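Local coordinates for protein adenylate cyclase (Hippeastrum hybrid cultivar, PDB 6YP4) that hydrolyses triphosphate as a CYTH-family enzyme, despite being described as a putative adenylyl cyclase, and binds a GTP analogue and magnesium ions, at residues I3-R8 against G175-F180; L35-A40 against Q92-N97; I53-Y56 against K61-L64. All coordinates share one frame; numbering follows the deposited sequence. Where two conformers were deposited one is given.

Contact 1. Residues I3-R8 against G175-F180; sequences IEIKLR and GLLEGF. With GCP (phosphomethylphosphonic acid guanylate ester), chain B; EDO (1,2-ethanediol), chain H.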
loop_
_atom_site.group_PDB
_atom_site.type_symbol
_atom_site.label_atom_id
_atom_site.label_comp_id
_atom_site.label_asym_id
_atom_site.label_seq_id
_atom_site.Cartn_x
_atom_site.Cartn_y
_atom_site.Cartn_z
ATOM N N ILE A 3 7.415 -10.433 -6.337
ATOM C CA ILE A 3 7.291 -10.552 -7.787
ATOM C C ILE A 3 6.621 -9.301 -8.339
ATOM O O ILE A 3 5.523 -8.931 -7.904
ATOM C CB ILE A 3 6.494 -11.808 -8.178
ATOM C CG1 ILE A 3 7.178 -13.058 -7.621
ATOM C CG2 ILE A 3 6.360 -11.893 -9.688
ATOM C CD1 ILE A 3 6.759 -14.350 -8.287
ATOM N N GLU A 4 7.277 -8.658 -9.310
ATOM C CA GLU A 4 6.739 -7.462 -9.942
ATOM C C GLU A 4 6.945 -7.529 -11.449
ATOM O O GLU A 4 7.908 -8.126 -11.950
ATOM C CB GLU A 4 7.374 -6.163 -9.397
ATOM C CG GLU A 4 6.566 -5.506 -8.275
ATOM C CD GLU A 4 6.851 -4.024 -8.086
ATOM O OE1 GLU A 4 7.960 -3.685 -7.626
ATOM O OE2 GLU A 4 5.957 -3.198 -8.379
ATOM N N ILE A 5 6.010 -6.934 -12.166
ATOM C CA ILE A 5 6.166 -6.645 -13.586
ATOM C C ILE A 5 6.833 -5.279 -13.671
ATOM O O ILE A 5 6.511 -4.383 -12.884
ATOM C CB ILE A 5 4.801 -6.658 -14.304
ATOM C CG1 ILE A 5 4.071 -7.986 -14.051
ATOM C CG2 ILE A 5 4.953 -6.381 -15.782
ATOM C CD1 ILE A 5 4.849 -9.178 -14.460
ATOM N N LYS A 6 7.791 -5.107 -14.585
ATOM C CA LYS A 6 8.517 -3.840 -14.678
ATOM C C LYS A 6 8.733 -3.493 -16.145
ATOM O O LYS A 6 9.504 -4.165 -16.839
ATOM C CB LYS A 6 9.847 -3.906 -13.923
ATOM C CG LYS A 6 9.694 -4.000 -12.408
ATOM C CD LYS A 6 11.026 -3.881 -11.690
ATOM C CE LYS A 6 10.848 -3.919 -10.183
ATOM N NZ LYS A 6 12.163 -3.777 -9.495
ATOM N N LEU A 7 8.055 -2.445 -16.609
ATOM C CA LEU A 7 8.144 -1.970 -17.987
ATOM C C LEU A 7 8.710 -0.556 -17.999
ATOM O O LEU A 7 8.394 0.252 -17.125
ATOM C CB LEU A 7 6.773 -1.970 -18.651
ATOM C CG LEU A 7 5.897 -3.205 -18.432
ATOM C CD1 LEU A 7 4.491 -2.935 -18.947
ATOM C CD2 LEU A 7 6.489 -4.430 -19.128
ATOM N N ARG A 8 9.538 -0.243 -18.990
ATOM C CA ARG A 8 10.146 1.079 -19.078
ATOM C C ARG A 8 9.467 1.888 -20.180
ATOM O O ARG A 8 9.240 1.374 -21.275
ATOM C CB ARG A 8 11.649 0.962 -19.339
ATOM C CG ARG A 8 12.372 2.299 -19.424
ATOM C CD ARG A 8 13.867 2.099 -19.617
ATOM N NE ARG A 8 14.556 3.376 -19.751
ATOM C CZ ARG A 8 15.791 3.512 -20.224
ATOM N NH1 ARG A 8 16.487 2.442 -20.613
ATOM N NH2 ARG A 8 16.329 4.719 -20.313
ATOM N N GLY A 175 0.516 -9.933 -19.387
ATOM C CA GLY A 175 -0.302 -9.902 -20.592
ATOM C C GLY A 175 -1.365 -8.819 -20.548
ATOM O O GLY A 175 -1.536 -8.056 -21.502
ATOM N N LEU A 176 -2.091 -8.734 -19.433
ATOM C CA LEU A 176 -3.043 -7.642 -19.238
ATOM C C LEU A 176 -2.382 -6.273 -19.416
ATOM O O LEU A 176 -2.909 -5.395 -20.108
ATOM C CB LEU A 176 -3.658 -7.745 -17.843
ATOM C CG LEU A 176 -4.575 -8.935 -17.560
ATOM C CD1 LEU A 176 -5.078 -8.877 -16.145
ATOM C CD2 LEU A 176 -5.744 -8.998 -18.515
ATOM N N LEU A 177 -1.247 -6.057 -18.749
ATOM C CA LEU A 177 -0.622 -4.740 -18.758
ATOM C C LEU A 177 -0.093 -4.397 -20.146
ATOM O O LEU A 177 -0.305 -3.286 -20.647
ATOM C CB LEU A 177 0.497 -4.686 -17.706
ATOM C CG LEU A 177 1.151 -3.331 -17.404
ATOM C CD1 LEU A 177 0.127 -2.210 -17.248
ATOM C CD2 LEU A 177 2.060 -3.393 -16.180
ATOM N N GLU A 178 0.588 -5.341 -20.794
ATOM C CA GLU A 178 1.033 -5.099 -22.163
ATOM C C GLU A 178 -0.145 -4.809 -23.091
ATOM O O GLU A 178 -0.074 -3.901 -23.928
ATOM C CB GLU A 178 1.849 -6.286 -22.676
ATOM C CG GLU A 178 3.146 -6.556 -21.904
ATOM C CD GLU A 178 4.138 -7.406 -22.700
ATOM O OE1 GLU A 178 4.450 -8.532 -22.263
ATOM O OE2 GLU A 178 4.620 -6.920 -23.744
ATOM N N GLY A 179 -1.236 -5.570 -22.955
ATOM C CA GLY A 179 -2.405 -5.343 -23.795
ATOM C C GLY A 179 -2.997 -3.952 -23.637
ATOM O O GLY A 179 -3.474 -3.362 -24.604
ATOM N N PHE A 180 -2.969 -3.408 -22.416
ATOM C CA PHE A 180 -3.507 -2.066 -22.177
ATOM C C PHE A 180 -2.594 -1.000 -22.768
ATOM O O PHE A 180 -3.067 -0.012 -23.340
ATOM C CB PHE A 180 -3.701 -1.858 -20.671
ATOM C CG PHE A 180 -4.088 -0.449 -20.257
ATOM C CD1 PHE A 180 -5.426 -0.077 -20.173
ATOM C CD2 PHE A 180 -3.114 0.472 -19.873
ATOM C CE1 PHE A 180 -5.789 1.209 -19.750
ATOM C CE2 PHE A 180 -3.464 1.766 -19.450
ATOM C CZ PHE A 180 -4.809 2.130 -19.384
HETATM P PG GCP B . 11.305 -0.643 -7.578
HETATM O O1G GCP B . 11.119 -1.026 -9.016
HETATM O O2G GCP B . 11.386 0.861 -7.436
HETATM O O3G GCP B . 12.560 -1.285 -7.042
HETATM C C3B GCP B . 9.857 -1.248 -6.643
HETATM P PB GCP B . 10.111 -0.853 -4.850
HETATM O O1B GCP B . 11.532 -1.062 -4.414
HETATM O O2B GCP B . 9.624 0.540 -4.533
HETATM O O3A GCP B . 9.167 -1.931 -4.043
HETATM P PA GCP B . 8.864 -1.696 -2.444
HETATM O O1A GCP B . 8.984 -3.055 -1.776
HETATM O O2A GCP B . 9.926 -0.760 -1.908
HETATM O "O5'" GCP B . 7.340 -0.998 -2.241
HETATM C "C5'" GCP B . 6.458 -0.949 -3.354
HETATM C "C4'" GCP B . 5.991 -2.402 -3.790
HETATM O "O4'" GCP B . 5.562 -3.315 -2.600
HETATM C "C3'" GCP B . 4.950 -2.302 -4.524
HETATM O "O3'" GCP B . 5.051 -3.205 -5.653
HETATM C "C2'" GCP B . 3.619 -2.611 -3.553
HETATM O "O2'" GCP B . 2.584 -3.404 -4.247
HETATM C "C1'" GCP B . 4.009 -3.169 -2.472
HETATM N N9 GCP B . 3.648 -2.295 -1.286
HETATM C C8 GCP B . 4.544 -1.445 -0.769
HETATM N N7 GCP B . 3.981 -0.794 0.266
HETATM C C5 GCP B . 2.723 -1.245 0.390
HETATM C C6 GCP B . 1.701 -0.925 1.281
HETATM O O6 GCP B . 1.882 -0.111 2.125
HETATM N N1 GCP B . 0.518 -1.533 1.186
HETATM C C2 GCP B . 0.312 -2.466 0.218
HETATM N N2 GCP B . -1.021 -3.065 0.211
HETATM N N3 GCP B . 1.308 -2.779 -0.654
HETATM C C4 GCP B . 2.514 -2.167 -0.566
HETATM C C1 EDO H . 13.603 1.987 -23.794
HETATM O O1 EDO H . 13.898 3.293 -23.275
HETATM C C2 EDO H . 12.375 1.437 -23.090
HETATM O O2 EDO H . 11.224 2.208 -23.455
#
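A chi1 of -171° in L177 puts its CG on the far side from the backbone N and carries the branched end of the leucine off the helix toward strand residues L7 and I5. L7 has its CG anti to the carbonyl carbon (chi1 -44°), and its CD1 runs alongside L177, the two side chains passing in opposite directions. That single methyl touches both CG and CD2 of L177, each at 3.7 Å. I5 takes a lesser share: its CG2 approaches L177 CD2 at 4.2 Å, while P170 and K174 of the same helix also border it. No hydrogen bond joins the two segments, and the contact is wholly apolar at its centre. Strand 2-9 belongs to the curled antiparallel sheet of the CYTH fold, and helix 170-183 packs against the face bearing I5 and L7. The alternate residues E4 and K6 face the bound GTP analogue instead. K6 is extended beyond CG and places NZ 3.0 Å from O1G of the terminal phosphonate of GCP, a weak hydrogen bond. E4, modelled in two conformers, brings OE2 near the ribose O3', but this weak bond is doubtful. On the helix, E178 is turned to neighbouring tyrosines: OE1 bonds Y190 OH and OE2 bonds Y188 OH. At the end of the strand segment, R8 NH1 is hydrogen-bonded to L205 O, and its side chain rests on S191 and L207. With an alanine here, L205 O would probably lose that donor, and S191 and L207 part of the surface they lie against. A 1,2-ethanediol, probably from the crystallisation liquor, sits over the R8 guanidinium with its O1 3.5 Å above the plane, and the diol O2 donates to R8 O at 3.1 Å.

Contact 2. Residues L35-A40 against Q92-N97; sequences LFFDTA and QEVTAN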
loop_
_atom_site.group_PDB
_atom_site.type_symbol
_atom_site.label_atom_id
_atom_site.label_comp_id
_atom_site.label_asym_id
_atom_site.label_seq_id
_atom_site.Cartn_x
_atom_site.Cartn_y
_atom_site.Cartn_z
ATOM N N LEU A 35 17.990 6.682 -0.165
ATOM C CA LEU A 35 19.409 6.678 0.176
ATOM C C LEU A 35 19.887 5.264 0.488
ATOM O O LEU A 35 19.129 4.432 0.994
ATOM C CB LEU A 35 19.707 7.590 1.360
ATOM C CG LEU A 35 19.707 9.076 1.023
ATOM C CD1 LEU A 35 18.295 9.614 0.844
ATOM C CD2 LEU A 35 20.429 9.827 2.108
ATOM N N PHE A 36 21.165 4.996 0.199
ATOM C CA PHE A 36 21.712 3.646 0.288
ATOM C C PHE A 36 23.002 3.622 1.103
ATOM O O PHE A 36 23.739 4.615 1.177
ATOM C CB PHE A 36 21.970 3.059 -1.111
ATOM C CG PHE A 36 20.741 2.970 -1.955
ATOM C CD1 PHE A 36 20.340 4.055 -2.729
ATOM C CD2 PHE A 36 19.974 1.813 -1.971
ATOM C CE1 PHE A 36 19.202 3.996 -3.498
ATOM C CE2 PHE A 36 18.827 1.751 -2.731
ATOM C CZ PHE A 36 18.447 2.838 -3.507
ATOM N N PHE A 37 23.270 2.459 1.703
ATOM C CA PHE A 37 24.329 2.293 2.691
ATOM C C PHE A 37 24.994 0.936 2.518
ATOM O O PHE A 37 24.364 -0.022 2.061
ATOM C CB PHE A 37 23.765 2.420 4.125
ATOM C CG PHE A 37 23.038 3.690 4.366
ATOM C CD1 PHE A 37 23.699 4.772 4.929
ATOM C CD2 PHE A 37 21.694 3.818 4.013
ATOM C CE1 PHE A 37 23.037 5.956 5.153
ATOM C CE2 PHE A 37 21.021 4.999 4.225
ATOM C CZ PHE A 37 21.689 6.077 4.793
ATOM N N ASP A 38 26.275 0.862 2.892
ATOM C CA ASP A 38 27.077 -0.352 2.781
ATOM C C ASP A 38 28.340 -0.130 3.602
ATOM O O ASP A 38 28.604 0.980 4.073
ATOM C CB ASP A 38 27.415 -0.674 1.319
ATOM C CG ASP A 38 27.775 -2.141 1.097
ATOM O OD1 ASP A 38 28.096 -2.833 2.088
ATOM O OD2 ASP A 38 27.747 -2.601 -0.077
ATOM N N THR A 39 29.113 -1.199 3.787
ATOM C CA THR A 39 30.441 -1.050 4.365
ATOM C C THR A 39 31.362 -0.337 3.380
ATOM O O THR A 39 31.108 -0.282 2.171
ATOM C CB THR A 39 31.064 -2.400 4.704
ATOM O OG1 THR A 39 31.187 -3.182 3.502
ATOM C CG2 THR A 39 30.238 -3.142 5.746
ATOM N N ALA A 40 32.456 0.204 3.916
ATOM C CA ALA A 40 33.457 0.827 3.062
ATOM C C ALA A 40 33.987 -0.162 2.029
ATOM O O ALA A 40 34.200 0.199 0.866
ATOM C CB ALA A 40 34.588 1.388 3.920
ATOM N N GLN A 92 17.071 9.848 9.562
ATOM C CA GLN A 92 17.931 11.007 9.320
ATOM C C GLN A 92 19.205 10.955 10.157
ATOM O O GLN A 92 20.277 11.363 9.683
ATOM C CB GLN A 92 17.171 12.305 9.595
ATOM C CG GLN A 92 16.051 12.640 8.578
ATOM C CD GLN A 92 16.587 13.059 7.217
ATOM O OE1 GLN A 92 17.783 13.252 7.050
ATOM N NE2 GLN A 92 15.698 13.237 6.252
ATOM N N GLU A 93 19.111 10.482 11.408
ATOM C CA GLU A 93 20.308 10.333 12.239
ATOM C C GLU A 93 21.271 9.326 11.628
ATOM O O GLU A 93 22.496 9.502 11.693
ATOM C CB GLU A 93 19.952 9.884 13.664
ATOM C CG GLU A 93 18.894 10.689 14.411
ATOM C CD GLU A 93 18.705 10.227 15.866
ATOM O OE1 GLU A 93 18.855 11.055 16.784
ATOM O OE2 GLU A 93 18.407 9.033 16.087
ATOM N N VAL A 94 20.735 8.231 11.082
ATOM C CA VAL A 94 21.567 7.270 10.367
ATOM C C VAL A 94 22.251 7.941 9.190
ATOM O O VAL A 94 23.447 7.743 8.953
ATOM C CB VAL A 94 20.732 6.067 9.905
ATOM C CG1 VAL A 94 21.545 5.224 8.941
ATOM C CG2 VAL A 94 20.310 5.232 11.103
ATOM N N THR A 95 21.501 8.732 8.428
ATOM C CA THR A 95 22.103 9.429 7.301
ATOM C C THR A 95 23.228 10.349 7.761
ATOM O O THR A 95 24.291 10.401 7.131
ATOM C CB THR A 95 21.031 10.208 6.538
ATOM O OG1 THR A 95 19.976 9.320 6.157
ATOM C CG2 THR A 95 21.621 10.838 5.282
ATOM N N ALA A 96 23.038 11.041 8.887
ATOM C CA ALA A 96 24.032 12.007 9.350
ATOM C C ALA A 96 25.303 11.326 9.852
ATOM O O ALA A 96 26.409 11.837 9.642
ATOM C CB ALA A 96 23.430 12.893 10.436
ATOM N N ASN A 97 25.177 10.183 10.521
ATOM C CA ASN A 97 26.331 9.466 11.077
ATOM C C ASN A 97 26.172 7.975 10.831
ATOM O O ASN A 97 25.802 7.218 11.735
ATOM C CB ASN A 97 26.492 9.723 12.579
ATOM C CG ASN A 97 26.642 11.189 12.918
ATOM O OD1 ASN A 97 27.679 11.797 12.656
ATOM N ND2 ASN A 97 25.614 11.759 13.535
#
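The hydroxyl OG1 of T95 is hydrogen-bonded to G91 O, one turn back in its own helix, and from there it also borders two side chains of the strand: F37 CZ at 3.9 Å and L35 CD2 at 4.1 Å. This is a helix laid on a sheet of the CYTH fold, helix 88-96 covering the face of strand 26-39 that carries L35 and F37. The short segment axes come within 10.4 Å and are inclined at 55°. The neighbouring residue F36 points to the other side of the sheet, where it meets R52 of the ligand pocket and the ring of F196. T95 divides its two branches between different tasks. With OG1 beside the backbone N (chi1 -55°), the hydroxyl can turn back to the carbonyl of G91, and CG2 is left to meet L35 CD2 at 3.5 Å, the two side chains standing roughly perpendicular. The hydroxyl meets F37 at the ring edge, in its plane. F37 and T95 together supply most of the 153 Å² buried between the segments. M101 and P98 from the segments following the helix, and C129 from the adjacent strand 127-141, also touch F37. M101 also touches V94, as does L104, so the same short helix 101-104 packs against residues from both sides of the interface. In V94 the branch that reaches the strand is CG1, set anti to the backbone N (chi1 169°), and the valine comes to F37 at an oblique angle. V94 meets F37 over a face of the ring, its CG1 lying above the rim, 4.1 Å from CE1.

Contact 3. Residues I53-Y56 against K61-L64; sequences IRFY and KCVL. With GCP (phosphomethylphosphonic acid guanylate ester), chain B.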
loop_
_atom_site.group_PDB
_atom_site.type_symbol
_atom_site.label_atom_id
_atom_site.label_comp_id
_atom_site.label_asym_id
_atom_site.label_seq_id
_atom_site.Cartn_x
_atom_site.Cartn_y
_atom_site.Cartn_z
ATOM N N ILE A 53 17.341 3.412 2.825
ATOM C CA ILE A 53 16.450 4.206 3.667
ATOM C C ILE A 53 15.718 5.190 2.758
ATOM O O ILE A 53 16.345 6.019 2.086
ATOM C CB ILE A 53 17.205 4.917 4.800
ATOM C CG1 ILE A 53 17.845 3.889 5.759
ATOM C CG2 ILE A 53 16.263 5.840 5.595
ATOM C CD1 ILE A 53 18.622 4.523 6.915
ATOM N N ARG A 54 14.394 5.067 2.696
ATOM C CA ARG A 54 13.567 5.899 1.824
ATOM C C ARG A 54 12.782 6.906 2.650
ATOM O O ARG A 54 12.098 6.534 3.615
ATOM C CB ARG A 54 12.606 5.047 0.989
ATOM C CG ARG A 54 11.474 5.859 0.312
ATOM C CD ARG A 54 10.549 4.961 -0.515
ATOM N NE ARG A 54 11.188 4.351 -1.686
ATOM C CZ ARG A 54 10.701 3.282 -2.310
ATOM N NH1 ARG A 54 9.591 2.707 -1.854
ATOM N NH2 ARG A 54 11.324 2.775 -3.370
ATOM N N PHE A 55 12.853 8.172 2.249
ATOM C CA PHE A 55 12.089 9.247 2.870
ATOM C C PHE A 55 10.958 9.664 1.941
ATOM O O PHE A 55 11.185 9.852 0.741
ATOM C CB PHE A 55 13.000 10.445 3.175
ATOM C CG PHE A 55 14.118 10.126 4.125
ATOM C CD1 PHE A 55 13.889 10.037 5.484
ATOM C CD2 PHE A 55 15.397 9.918 3.656
ATOM C CE1 PHE A 55 14.924 9.735 6.363
ATOM C CE2 PHE A 55 16.434 9.611 4.525
ATOM C CZ PHE A 55 16.202 9.526 5.875
ATOM N N TYR A 56 9.742 9.794 2.486
ATOM C CA TYR A 56 8.574 10.241 1.727
ATOM C C TYR A 56 8.304 11.713 2.018
ATOM O O TYR A 56 8.297 12.130 3.184
ATOM C CB TYR A 56 7.315 9.411 2.064
ATOM C CG TYR A 56 7.312 7.982 1.495
ATOM C CD1 TYR A 56 8.025 6.968 2.108
ATOM C CD2 TYR A 56 6.585 7.663 0.355
ATOM C CE1 TYR A 56 8.021 5.671 1.607
ATOM C CE2 TYR A 56 6.567 6.356 -0.151
ATOM C CZ TYR A 56 7.288 5.370 0.484
ATOM O OH TYR A 56 7.290 4.074 -0.012
ATOM N N LYS A 61 7.360 10.145 6.235
ATOM C CA LYS A 61 7.361 8.698 6.418
ATOM C C LYS A 61 8.738 8.171 6.006
ATOM O O LYS A 61 9.402 8.762 5.151
ATOM C CB LYS A 61 6.220 8.070 5.599
ATOM C CG LYS A 61 6.375 6.607 5.265
ATOM C CD LYS A 61 5.051 5.999 4.812
ATOM C CE LYS A 61 4.762 6.228 3.346
ATOM N NZ LYS A 61 3.415 5.661 2.996
ATOM N N CYS A 62 9.186 7.090 6.650
ATOM C CA CYS A 62 10.515 6.521 6.416
ATOM C C CYS A 62 10.423 5.003 6.388
ATOM O O CYS A 62 9.794 4.400 7.270
ATOM C CB CYS A 62 11.515 6.961 7.504
ATOM S SG CYS A 62 13.270 6.494 7.175
ATOM N N VAL A 63 11.060 4.379 5.401
ATOM C CA VAL A 63 11.023 2.927 5.245
ATOM C C VAL A 63 12.443 2.394 5.092
ATOM O O VAL A 63 13.198 2.862 4.227
ATOM C CB VAL A 63 10.154 2.496 4.042
ATOM C CG1 VAL A 63 10.148 0.960 3.914
ATOM C CG2 VAL A 63 8.704 3.031 4.174
ATOM N N LEU A 64 12.797 1.398 5.906
ATOM C CA LEU A 64 14.091 0.720 5.828
ATOM C C LEU A 64 13.925 -0.616 5.124
ATOM O O LEU A 64 12.957 -1.334 5.384
ATOM C CB LEU A 64 14.678 0.510 7.232
ATOM C CG LEU A 64 15.931 -0.332 7.448
ATOM C CD1 LEU A 64 17.161 0.448 6.956
ATOM C CD2 LEU A 64 16.078 -0.652 8.927
HETATM P PG GCP B . 11.305 -0.643 -7.578
HETATM O O1G GCP B . 11.119 -1.026 -9.016
HETATM O O2G GCP B . 11.386 0.861 -7.436
HETATM O O3G GCP B . 12.560 -1.285 -7.042
HETATM C C3B GCP B . 9.857 -1.248 -6.643
HETATM P PB GCP B . 10.111 -0.853 -4.850
HETATM O O1B GCP B . 11.532 -1.062 -4.414
HETATM O O2B GCP B . 9.624 0.540 -4.533
HETATM O O3A GCP B . 9.167 -1.931 -4.043
HETATM P PA GCP B . 8.864 -1.696 -2.444
HETATM O O1A GCP B . 8.984 -3.055 -1.776
HETATM O O2A GCP B . 9.926 -0.760 -1.908
HETATM O "O5'" GCP B . 7.340 -0.998 -2.241
HETATM C "C5'" GCP B . 6.458 -0.949 -3.354
HETATM C "C4'" GCP B . 5.991 -2.402 -3.790
HETATM O "O4'" GCP B . 5.562 -3.315 -2.600
HETATM C "C3'" GCP B . 4.950 -2.302 -4.524
HETATM O "O3'" GCP B . 5.051 -3.205 -5.653
HETATM C "C2'" GCP B . 3.619 -2.611 -3.553
HETATM O "O2'" GCP B . 2.584 -3.404 -4.247
HETATM C "C1'" GCP B . 4.009 -3.169 -2.472
HETATM N N9 GCP B . 3.648 -2.295 -1.286
HETATM C C8 GCP B . 4.544 -1.445 -0.769
HETATM N N7 GCP B . 3.981 -0.794 0.266
HETATM C C5 GCP B . 2.723 -1.245 0.390
HETATM C C6 GCP B . 1.701 -0.925 1.281
HETATM O O6 GCP B . 1.882 -0.111 2.125
HETATM N N1 GCP B . 0.518 -1.533 1.186
HETATM C C2 GCP B . 0.312 -2.466 0.218
HETATM N N2 GCP B . -1.021 -3.065 0.211
HETATM N N3 GCP B . 1.308 -2.779 -0.654
HETATM C C4 GCP B . 2.514 -2.167 -0.566
#
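R54 and V63 form a hydrogen-bonded pair in a beta hairpin, antiparallel strands 49-56 and 61-73 of the curled CYTH sheet. R54 N donates to V63 O at 2.9 Å in a nearly straight bond (172°), and V63 N returns one to R54 O at 3.0 Å. Closer to the turn, Y56 N donates to K61 O, whereas K61 N is buried without a partner in the model. The outward backbone groups are taken up by flanking strands: I53 pairs with L35, F55 with H33, C62 with I86 and L64 with E84. Every nitrogen of the R54 guanidinium is engaged. NE bonds N34 OD1, NH2 donates at 3.0 Å to GCP O2B, and NH1 reaches that oxygen only weakly while also donating to Y56 OH at 3.2 Å. O2B meets the group at its edge, in plane. The Y56 hydroxyl thus shares NH1 with that ligand oxygen, consistent with helping to orient the arginine, while K61 covers one face of the Y56 ring. A bend in the lysine chain (chi3 84°) sets CE over the ring centre, 3.5 Å from the centroid, a CH-pi contact, with NZ above the same face in a cation-pi contact. On the sheet face with I53, F55 and L64, the C62 sulfur lies obliquely to the F55 ring and touches I53, SG to CG2 at 3.4 Å.

In the fold
Contacts 2 and 3 adjoin, their centres 12 Å apart, because strands 26-39 and 49-56 are neighbours in the sheet: L35 O and I53 N, 2.8 Å apart, probably form a hydrogen bond. I53 CD1 lies 3.6 Å from both V94 CG1 and F37 CE2, tying the hairpin to the helix interface. Contact 1 stands across the chain's centre, about 26 Å from contact 3 and 33 Å from contact 2 between centres. Yet contacts 1 and 3 meet at the ligand, K6 at the terminal phosphonate and R54 at the middle phosphorus group. Contact 2 stays outside the pocket, with the L35 side chain about 13 Å from a bound GCP.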